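PDB 3CNE: putative protease I from Bacteroides thetaiotaomicron VPI-5482, which binds flavins such as lumichrome, riboflavin, FMN and FAD as a homodimer and may serve as a flavin storage protein. Local coordinates for residues A[28-33]-A[169-174]. Residues are numbered along the deposited sequence; the frame is centred on the assembly and turned at random.
Sequences NGISYK and KVIEAL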
# COMPACT_ATOMS: atom_id res chain seq x y z
N ASN A 28 -11.42 -10.10 2.65
CA ASN A 28 -12.79 -10.35 3.14
C ASN A 28 -13.82 -10.70 2.07
O ASN A 28 -15.01 -10.77 2.36
CB ASN A 28 -13.26 -9.20 3.99
CG ASN A 28 -12.48 -9.11 5.27
OD1 ASN A 28 -12.72 -9.87 6.21
ND2 ASN A 28 -11.49 -8.23 5.30
N GLY A 29 -13.34 -10.93 0.86
CA GLY A 29 -14.20 -11.30 -0.28
C GLY A 29 -15.20 -10.25 -0.73
O GLY A 29 -16.25 -10.59 -1.26
N ILE A 30 -14.88 -8.97 -0.54
CA ILE A 30 -15.78 -7.89 -0.95
C ILE A 30 -15.39 -7.51 -2.37
O ILE A 30 -14.21 -7.31 -2.68
CB ILE A 30 -15.64 -6.66 0.02
CG1 ILE A 30 -16.16 -6.99 1.42
CG2 ILE A 30 -16.35 -5.43 -0.56
CD1 ILE A 30 -15.43 -6.19 2.54
N SER A 31 -16.39 -7.42 -3.24
CA SER A 31 -16.16 -7.13 -4.63
C SER A 31 -15.83 -5.65 -4.86
O SER A 31 -16.50 -4.78 -4.31
CB SER A 31 -17.42 -7.50 -5.42
OG SER A 31 -17.23 -7.19 -6.79
N TYR A 32 -14.85 -5.37 -5.71
CA TYR A 32 -14.48 -4.00 -6.02
C TYR A 32 -13.92 -3.88 -7.42
O TYR A 32 -13.46 -4.85 -7.98
CB TYR A 32 -13.47 -3.46 -5.00
CG TYR A 32 -12.13 -4.18 -5.03
CD1 TYR A 32 -11.13 -3.80 -5.91
CD2 TYR A 32 -11.91 -5.29 -4.22
CE1 TYR A 32 -9.90 -4.49 -5.96
CE2 TYR A 32 -10.71 -5.97 -4.24
CZ TYR A 32 -9.72 -5.58 -5.11
OH TYR A 32 -8.54 -6.29 -5.11
N LYS A 33 -13.96 -2.67 -7.97
CA LYS A 33 -13.37 -2.34 -9.27
C LYS A 33 -12.69 -1.01 -9.11
O LYS A 33 -13.25 -0.11 -8.49
CB LYS A 33 -14.47 -2.25 -10.33
CG LYS A 33 -13.97 -1.91 -11.72
CD LYS A 33 -15.07 -2.08 -12.76
CE LYS A 33 -14.57 -1.62 -14.11
NZ LYS A 33 -15.59 -1.80 -15.23
N LYS A 169 -14.83 -1.35 10.77
CA LYS A 169 -16.23 -0.91 10.61
C LYS A 169 -16.63 -0.87 9.13
O LYS A 169 -17.75 -1.21 8.79
CB LYS A 169 -16.46 0.46 11.30
CG LYS A 169 -16.39 0.42 12.84
CD LYS A 169 -16.79 1.74 13.52
CE LYS A 169 -15.71 2.84 13.49
NZ LYS A 169 -14.76 2.92 14.68
N VAL A 170 -15.70 -0.46 8.25
CA VAL A 170 -16.00 -0.40 6.82
C VAL A 170 -16.24 -1.80 6.29
O VAL A 170 -17.19 -2.04 5.54
CB VAL A 170 -14.84 0.25 6.03
CG1 VAL A 170 -15.12 0.17 4.53
CG2 VAL A 170 -14.67 1.67 6.48
N ILE A 171 -15.36 -2.71 6.67
CA ILE A 171 -15.48 -4.11 6.26
C ILE A 171 -16.81 -4.68 6.74
O ILE A 171 -17.54 -5.28 5.96
CB ILE A 171 -14.30 -4.98 6.77
CG1 ILE A 171 -12.96 -4.55 6.13
CG2 ILE A 171 -14.57 -6.48 6.48
CD1 ILE A 171 -13.00 -4.50 4.62
N GLU A 172 -17.13 -4.47 8.02
CA GLU A 172 -18.38 -4.97 8.62
C GLU A 172 -19.61 -4.46 7.84
O GLU A 172 -20.53 -5.23 7.56
CB GLU A 172 -18.42 -4.62 10.11
CG GLU A 172 -19.82 -4.69 10.79
CD GLU A 172 -20.25 -6.10 11.19
OE1 GLU A 172 -21.32 -6.57 10.69
OE2 GLU A 172 -19.54 -6.75 12.00
N ALA A 173 -19.59 -3.19 7.46
CA ALA A 173 -20.69 -2.56 6.69
C ALA A 173 -20.84 -3.10 5.27
O ALA A 173 -21.93 -3.03 4.68
CB ALA A 173 -20.54 -1.05 6.67
N LEU A 174 -19.76 -3.63 4.70
CA LEU A 174 -19.76 -4.10 3.31
C LEU A 174 -20.02 -5.61 3.13
O LEU A 174 -20.11 -6.09 2.00
CB LEU A 174 -18.44 -3.72 2.63
CG LEU A 174 -18.30 -2.25 2.22
CD1 LEU A 174 -16.87 -1.94 1.88
CD2 LEU A 174 -19.19 -1.98 1.01
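Ile-30 and Ile-171 meet methyl to methyl: in both residues CG1 stands beside the backbone N, anti to the carbonyl carbon, and the second torsions then bring the chain ends together. That of Ile-30 is extended (chi2 150°) and carries its CD1 out toward the helix. That of Ile-171 folds its chain (chi2 -53°), and the CD1 atoms of Ile-30 and Ile-171 end 3.6 Å apart. The methyl of Ile-30 also rests against the flank of Leu-174, its CD1 lying 3.9 Å from Leu-174 CB, one helical turn from the other contact. A long, branched aliphatic side chain suits this place, since it must span from the loop to two helix positions while also packing on Val-5 and Phe-25. Cut back to an alanine here, the side chain would lose its CG1-CD1 arm, and Ile-171 and Leu-174 would probably lose this contact, with a gap opening between loop and helix.

Asn-28 closes the edge of the patch. Its amide lies over the other branch of Ile-171, with Asn-28 CG 3.6 Å from Ile-171 CG2, while Asn-28 ND2 is hydrogen-bonded to the carbonyl of Ala-24. That bond ties down the amide, so its carbon and nitrogen can serve as a surface for the methyl group. Gly-29 is the C-prime residue of the Schellman motif that ends helix 15-27; its left-handed backbone would strain a residue with a CB, but glycine adopts it readily.

The contact thus joins the C-terminal helix 167-174 to the first helix-to-strand connection on one face of the central sheet of this DJ-1/PfpI fold. With no hydrogen bond or salt bridge across, it rests on van der Waals packing of aliphatic groups and one amide, and helix 15-27 packs against both segments.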